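Local coordinates for protein aminopentol aminotransferase (Sphingopyxis macrogoltabida, PDB 6HBV) that catalyses the pyridoxal-phosphate-dependent deamination of aminopentol to its 2-keto form, with pyruvate as preferred amino acceptor, in the degradation of fumonisin B1, at residues T195-E200 / V232-R237; L226-D231 / P251-W256. All coordinates share one frame; numbering follows the deposited sequence.

Contact 1 (T195-E200 / V232-R237); sequences TPFRHE and VRAGFR. With PLP (pyridoxal-5'-phosphate), chain C; PMP (4'-deoxy-4'-aminopyridoxal-5'-phosphate), chain D.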
# COMPACT_ATOMS: atom_id res chain seq x y z
N THR A 195 19.77 3.22 -5.29
CA THR A 195 19.24 4.58 -5.15
C THR A 195 20.10 5.49 -6.01
O THR A 195 21.31 5.25 -6.19
CB THR A 195 19.09 4.99 -3.68
OG1 THR A 195 20.38 5.12 -3.09
CG2 THR A 195 18.23 4.00 -2.94
N PRO A 196 19.53 6.57 -6.57
CA PRO A 196 20.30 7.43 -7.47
C PRO A 196 21.38 8.30 -6.79
O PRO A 196 22.29 8.73 -7.50
CB PRO A 196 19.23 8.27 -8.15
CG PRO A 196 18.09 8.32 -7.17
CD PRO A 196 18.13 7.02 -6.39
N PHE A 197 21.27 8.54 -5.47
CA PHE A 197 22.37 9.02 -4.63
C PHE A 197 22.25 8.32 -3.28
O PHE A 197 21.26 7.62 -3.03
CB PHE A 197 22.44 10.55 -4.54
CG PHE A 197 21.25 11.30 -3.98
CD1 PHE A 197 20.18 11.65 -4.79
CD2 PHE A 197 21.21 11.68 -2.65
CE1 PHE A 197 19.09 12.35 -4.28
CE2 PHE A 197 20.13 12.38 -2.13
CZ PHE A 197 19.07 12.72 -2.95
N ARG A 198 23.25 8.53 -2.43
CA ARG A 198 23.24 7.97 -1.08
C ARG A 198 22.39 8.90 -0.21
O ARG A 198 22.74 10.07 0.05
CB ARG A 198 24.66 7.81 -0.53
CG ARG A 198 24.71 7.18 0.86
CD ARG A 198 24.37 5.71 0.83
NE ARG A 198 24.54 5.08 2.12
CZ ARG A 198 24.41 3.79 2.32
NH1 ARG A 198 23.91 3.03 1.36
NH2 ARG A 198 24.78 3.28 3.48
N HIS A 199 21.26 8.35 0.24
CA HIS A 199 20.26 9.09 1.00
C HIS A 199 19.74 8.24 2.17
O HIS A 199 18.66 7.61 2.09
CB HIS A 199 19.20 9.75 0.09
CG HIS A 199 18.44 8.89 -0.88
ND1 HIS A 199 17.88 7.67 -0.55
CD2 HIS A 199 18.13 9.10 -2.18
CE1 HIS A 199 17.27 7.18 -1.63
NE2 HIS A 199 17.41 8.03 -2.64
N GLU A 200 20.52 8.22 3.27
CA GLU A 200 20.18 7.36 4.41
C GLU A 200 20.29 8.11 5.73
O GLU A 200 20.98 9.12 5.83
CB GLU A 200 21.07 6.11 4.40
CG GLU A 200 20.98 5.34 3.09
CD GLU A 200 19.62 4.75 2.81
OE1 GLU A 200 19.33 4.43 1.63
OE2 GLU A 200 18.88 4.61 3.76
N VAL A 232 12.13 6.18 -5.60
CA VAL A 232 10.97 6.48 -4.78
C VAL A 232 11.19 7.78 -4.01
O VAL A 232 10.23 8.59 -3.85
CB VAL A 232 10.60 5.30 -3.86
CG1 VAL A 232 9.58 5.69 -2.83
CG2 VAL A 232 10.07 4.12 -4.65
N ARG A 233 12.41 8.02 -3.52
CA ARG A 233 12.68 9.17 -2.71
C ARG A 233 13.08 10.41 -3.52
O ARG A 233 12.60 11.53 -3.24
CB ARG A 233 13.76 8.87 -1.67
CG ARG A 233 13.67 9.80 -0.47
CD ARG A 233 14.81 9.60 0.51
NE ARG A 233 14.75 8.29 1.13
CZ ARG A 233 15.37 7.93 2.24
NH1 ARG A 233 15.97 8.85 2.99
NH2 ARG A 233 15.38 6.64 2.58
N ALA A 234 13.95 10.21 -4.52
CA ALA A 234 14.57 11.33 -5.27
C ALA A 234 13.78 11.70 -6.53
O ALA A 234 13.98 12.79 -7.07
CB ALA A 234 15.96 10.95 -5.66
N GLY A 235 12.88 10.81 -6.98
CA GLY A 235 12.15 11.00 -8.20
C GLY A 235 11.46 12.36 -8.23
O GLY A 235 10.77 12.74 -7.31
N PHE A 236 11.70 13.07 -9.33
CA PHE A 236 11.13 14.35 -9.65
C PHE A 236 11.72 15.50 -8.82
O PHE A 236 11.27 16.67 -9.00
CB PHE A 236 9.59 14.27 -9.65
CG PHE A 236 9.06 13.36 -10.72
CD1 PHE A 236 9.45 13.49 -12.05
CD2 PHE A 236 8.15 12.35 -10.41
CE1 PHE A 236 8.96 12.65 -13.03
CE2 PHE A 236 7.67 11.52 -11.40
CZ PHE A 236 8.06 11.66 -12.71
N ARG A 237 12.69 15.26 -7.92
CA ARG A 237 13.41 16.39 -7.32
C ARG A 237 14.85 16.46 -7.87
O ARG A 237 15.55 17.43 -7.65
CB ARG A 237 13.44 16.34 -5.80
CG ARG A 237 12.16 16.85 -5.16
CD ARG A 237 12.29 16.82 -3.65
NE ARG A 237 11.10 17.30 -3.00
CZ ARG A 237 10.08 16.54 -2.63
NH1 ARG A 237 10.06 15.25 -2.93
NH2 ARG A 237 9.08 17.09 -1.94
N1 PLP C . 12.72 3.05 -1.53
C2 PLP C . 13.17 4.29 -1.29
C2A PLP C . 14.51 4.71 -1.84
C3 PLP C . 12.37 5.24 -0.51
O3 PLP C . 12.78 6.50 -0.24
C4 PLP C . 11.06 4.81 0.01
C4A PLP C . 10.23 5.76 0.80
C5 PLP C . 10.67 3.42 -0.32
C6 PLP C . 11.52 2.61 -1.08
C5A PLP C . 9.37 2.81 0.13
O4P PLP C . 8.22 3.59 -0.24
P PLP C . 6.98 3.35 0.77
O1P PLP C . 7.35 4.00 2.05
O2P PLP C . 6.83 1.83 0.88
O3P PLP C . 5.78 4.03 0.18
N1 PMP D . 12.59 3.29 -1.64
C2 PMP D . 13.07 4.44 -1.14
C2A PMP D . 14.30 5.07 -1.75
C3 PMP D . 12.40 5.09 -0.00
O3 PMP D . 12.85 6.24 0.53
C4 PMP D . 11.20 4.45 0.57
C4A PMP D . 10.47 5.05 1.74
N4A PMP D . 11.33 5.84 2.60
C5 PMP D . 10.76 3.19 -0.06
C6 PMP D . 11.49 2.67 -1.15
C5A PMP D . 9.54 2.46 0.47
O4P PMP D . 8.35 3.22 0.19
P PMP D . 7.07 3.07 1.14
O1P PMP D . 6.12 4.07 0.52
O2P PMP D . 6.62 1.61 1.15
O3P PMP D . 7.50 3.50 2.48
O HOH W 1 15.29 7.53 -4.40
O HOH W 2 16.42 6.48 5.14
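The Arg233 side chain runs antiparallel to that of His199, laid along its imidazole, the ring and guanidinium planes 24° apart. Arg233 CD sits 3.9 Å from the centroid of the His199 ring, over its face, in a CH-pi contact that suits a long aliphatic chain ending in a charge. On the opposite imidazole face lies the carbonyl oxygen of Phe197, itself held by Thr195 OG1, a short hydroxyl side chain able to reach the carbonyl two residues ahead.

The apolar part is small and compact. Ala234 CB touches Pro196 CG and Phe197 CE1, each at 3.7 Å; a bare methyl lets the two loops come together, while the rigid proline and the broad phenyl close round it.

In the fold type I architecture of class III aminotransferases, such loops at the C-terminal ends of the sheet strands line the cofactor site. Here the cofactor is modelled in two overlapping forms, pyridoxal phosphate (PLP) and its aminated form (PMP). The Arg233 chain bends at chi3 (-66°), turning NE to the phenolic oxygen: NE donates to PLP O3 at 3.0 Å in a nearly straight bond of 168°, and likewise to PMP O3. Val232 CG1 lies over the pyridine face, 3.3 Å from PLP C4; a beta-branched side chain, stiff and apolar, suits packing against a flat ring. CE1, at the edge of the His199 ring, meets the C2A methyl of PLP.

Two waters bridge the segments. Water 1 lies 2.8 Å from His199 NE2 and accepts from the backbone N of Ala234. Water 2 accepts from Arg233 NH2 and gives a weak bond to Glu200 OE2, whose charge is near the guanidinium but well out of its plane. Both ends have firmer partners, Asn377 for Arg233 NH1 and Tyr145 N for Glu200 OE1.

Contact 2 (L226-D231 / P251-W256); sequences LLVVDD and PDLSCW. With PLP (pyridoxal-5'-phosphate), chain C; PMP (4'-deoxy-4'-aminopyridoxal-5'-phosphate), chain D.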
# COMPACT_ATOMS: atom_id res chain seq x y z
N LEU A 226 19.05 -7.28 -14.43
CA LEU A 226 18.38 -6.00 -14.59
C LEU A 226 18.93 -4.96 -13.63
O LEU A 226 19.09 -5.23 -12.41
CB LEU A 226 16.88 -6.13 -14.34
CG LEU A 226 16.15 -7.13 -15.22
CD1 LEU A 226 14.65 -7.06 -15.00
CD2 LEU A 226 16.51 -6.96 -16.67
N LEU A 227 19.20 -3.79 -14.19
CA LEU A 227 19.50 -2.58 -13.41
C LEU A 227 18.20 -1.90 -12.96
O LEU A 227 17.38 -1.51 -13.79
CB LEU A 227 20.31 -1.60 -14.24
CG LEU A 227 20.78 -0.35 -13.49
CD1 LEU A 227 21.52 -0.68 -12.21
CD2 LEU A 227 21.65 0.51 -14.39
N VAL A 228 18.05 -1.77 -11.64
CA VAL A 228 16.88 -1.17 -11.02
C VAL A 228 17.30 0.10 -10.27
O VAL A 228 18.06 0.00 -9.29
CB VAL A 228 16.18 -2.15 -10.07
CG1 VAL A 228 14.87 -1.59 -9.56
CG2 VAL A 228 15.99 -3.53 -10.72
N VAL A 229 16.82 1.26 -10.73
CA VAL A 229 17.01 2.49 -10.00
C VAL A 229 15.79 2.70 -9.11
O VAL A 229 14.65 2.76 -9.59
CB VAL A 229 17.29 3.69 -10.90
CG1 VAL A 229 17.16 5.01 -10.16
CG2 VAL A 229 18.66 3.59 -11.53
N ASP A 230 16.03 2.82 -7.81
CA ASP A 230 14.96 3.08 -6.85
C ASP A 230 14.86 4.59 -6.67
O ASP A 230 15.60 5.17 -5.89
CB ASP A 230 15.21 2.36 -5.54
CG ASP A 230 14.14 2.62 -4.50
OD1 ASP A 230 13.21 3.43 -4.81
OD2 ASP A 230 14.25 2.03 -3.43
N ASP A 231 13.93 5.19 -7.42
CA ASP A 231 13.70 6.62 -7.47
C ASP A 231 12.51 7.02 -6.58
O ASP A 231 11.94 8.10 -6.79
CB ASP A 231 13.50 7.10 -8.90
CG ASP A 231 14.54 8.12 -9.35
OD1 ASP A 231 15.00 8.93 -8.49
OD2 ASP A 231 14.88 8.09 -10.56
N PRO A 251 18.40 2.78 -16.53
CA PRO A 251 18.17 1.46 -15.95
C PRO A 251 17.21 0.64 -16.82
O PRO A 251 16.66 1.17 -17.81
CB PRO A 251 17.48 1.81 -14.61
CG PRO A 251 16.72 3.06 -14.93
CD PRO A 251 17.60 3.83 -15.89
N ASP A 252 17.02 -0.63 -16.45
CA ASP A 252 15.97 -1.45 -17.05
C ASP A 252 14.63 -1.23 -16.36
O ASP A 252 13.59 -1.20 -17.07
CB ASP A 252 16.33 -2.92 -17.00
CG ASP A 252 17.68 -3.13 -17.68
OD1 ASP A 252 17.77 -2.78 -18.87
OD2 ASP A 252 18.62 -3.62 -17.02
N LEU A 253 14.66 -1.08 -15.03
CA LEU A 253 13.47 -0.83 -14.20
C LEU A 253 13.76 0.40 -13.34
O LEU A 253 14.89 0.60 -12.88
CB LEU A 253 13.15 -2.00 -13.26
CG LEU A 253 12.93 -3.37 -13.88
CD1 LEU A 253 12.67 -4.40 -12.80
CD2 LEU A 253 11.77 -3.40 -14.87
N SER A 254 12.74 1.22 -13.12
CA SER A 254 12.83 2.27 -12.12
C SER A 254 11.56 2.24 -11.26
O SER A 254 10.43 1.98 -11.73
CB SER A 254 13.09 3.62 -12.71
OG SER A 254 12.11 3.94 -13.66
N CYS A 255 11.76 2.50 -9.97
CA CYS A 255 10.66 2.49 -8.97
C CYS A 255 10.41 3.92 -8.54
O CYS A 255 11.35 4.69 -8.28
CB CYS A 255 11.02 1.66 -7.75
SG CYS A 255 11.51 -0.06 -8.09
N TRP A 256 9.12 4.27 -8.46
CA TRP A 256 8.65 5.61 -8.22
C TRP A 256 7.55 5.58 -7.17
O TRP A 256 6.83 4.60 -7.02
CB TRP A 256 8.09 6.23 -9.50
CG TRP A 256 9.07 6.32 -10.61
CD1 TRP A 256 9.46 5.31 -11.44
CD2 TRP A 256 9.78 7.49 -11.03
NE1 TRP A 256 10.37 5.78 -12.34
CE2 TRP A 256 10.59 7.11 -12.12
CE3 TRP A 256 9.80 8.82 -10.59
CZ2 TRP A 256 11.42 8.02 -12.76
CZ3 TRP A 256 10.62 9.71 -11.23
CH2 TRP A 256 11.42 9.31 -12.30
N1 PLP C . 12.72 3.05 -1.53
C2 PLP C . 13.17 4.29 -1.29
C2A PLP C . 14.51 4.71 -1.84
C3 PLP C . 12.37 5.24 -0.51
O3 PLP C . 12.78 6.50 -0.24
C4 PLP C . 11.06 4.81 0.01
C4A PLP C . 10.23 5.76 0.80
C5 PLP C . 10.67 3.42 -0.32
C6 PLP C . 11.52 2.61 -1.08
C5A PLP C . 9.37 2.81 0.13
O4P PLP C . 8.22 3.59 -0.24
P PLP C . 6.98 3.35 0.77
O1P PLP C . 7.35 4.00 2.05
O2P PLP C . 6.83 1.83 0.88
O3P PLP C . 5.78 4.03 0.18
N1 PMP D . 12.59 3.29 -1.64
C2 PMP D . 13.07 4.44 -1.14
C2A PMP D . 14.30 5.07 -1.75
C3 PMP D . 12.40 5.09 -0.00
O3 PMP D . 12.85 6.24 0.53
C4 PMP D . 11.20 4.45 0.57
C4A PMP D . 10.47 5.05 1.74
N4A PMP D . 11.33 5.84 2.60
C5 PMP D . 10.76 3.19 -0.06
C6 PMP D . 11.49 2.67 -1.15
C5A PMP D . 9.54 2.46 0.47
O4P PMP D . 8.35 3.22 0.19
P PMP D . 7.07 3.07 1.14
O1P PMP D . 6.12 4.07 0.52
O2P PMP D . 6.62 1.61 1.15
O3P PMP D . 7.50 3.50 2.48
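Leu227 O is gripped by two consecutive amides: Asp252 N at 2.8 Å, in the carbonyl plane on a lone pair, and Leu253 N at 3.0 Å. Asp252 also accepts: its OD2 takes the N-H of Leu227 on the anti side of the carboxylate. The short acidic side chain thereby extends the pairing one step before the first backbone bond, and Lys274 and Arg217 make salt bridges with it.

Further along, Val229 N donates to Leu253 O and Cys255 N to Val229 O, the alternating bonds of parallel strands; Asp231 N adds a weak bond to Cys255 O. Branched and sulfur-bearing side chains fill one face, where Val228 sets CG2 against Leu253 CD1 and CG1 against Cys255 SG, both at 4.0 Å. Leu253 on this face reaches helix 118-133, as does Leu226. On the other face Val229 CG2 packs on Pro251 CB.

Farther on, Asp231 CB stands squarely over the six-membered ring of Trp256, 4.2 Å from its centroid, while Ser243 binds the Asp231 carboxylate. The indole is steadied by NE1 donating to Ser254 OG, which also meets His108.

Asp230, its CG anti to the backbone N (chi1 179°), holds OD2 2.6 Å from PLP N1, with His146 as second partner: the aspartate that faces the pyridine nitrogen in fold type I enzymes, placed near the C-terminal end of a parallel strand in their seven-stranded sheet.

Overall arrangement
The four segments alternate along the chain, 195-200, 226-231, 232-237 and 251-256, so the two contacts interlock, with centres about 11 Å apart. Strand 226-230 lies between strands 189-194 and 253-256 in the seven-stranded sheet. Contact 2 pairs it with 253-256, whereas contact 1 joins the loops that follow 189-194 and 226-230. Pro196 packs on Asp230 and Asp231, and Gly235 and Phe236 pack on Trp256, so loops and strand ends form one buried body. Both contacts reach the cofactor, which Ser287 of the second subunit also binds; Lys258, probably the lysine that carries it, follows closely after 251-256.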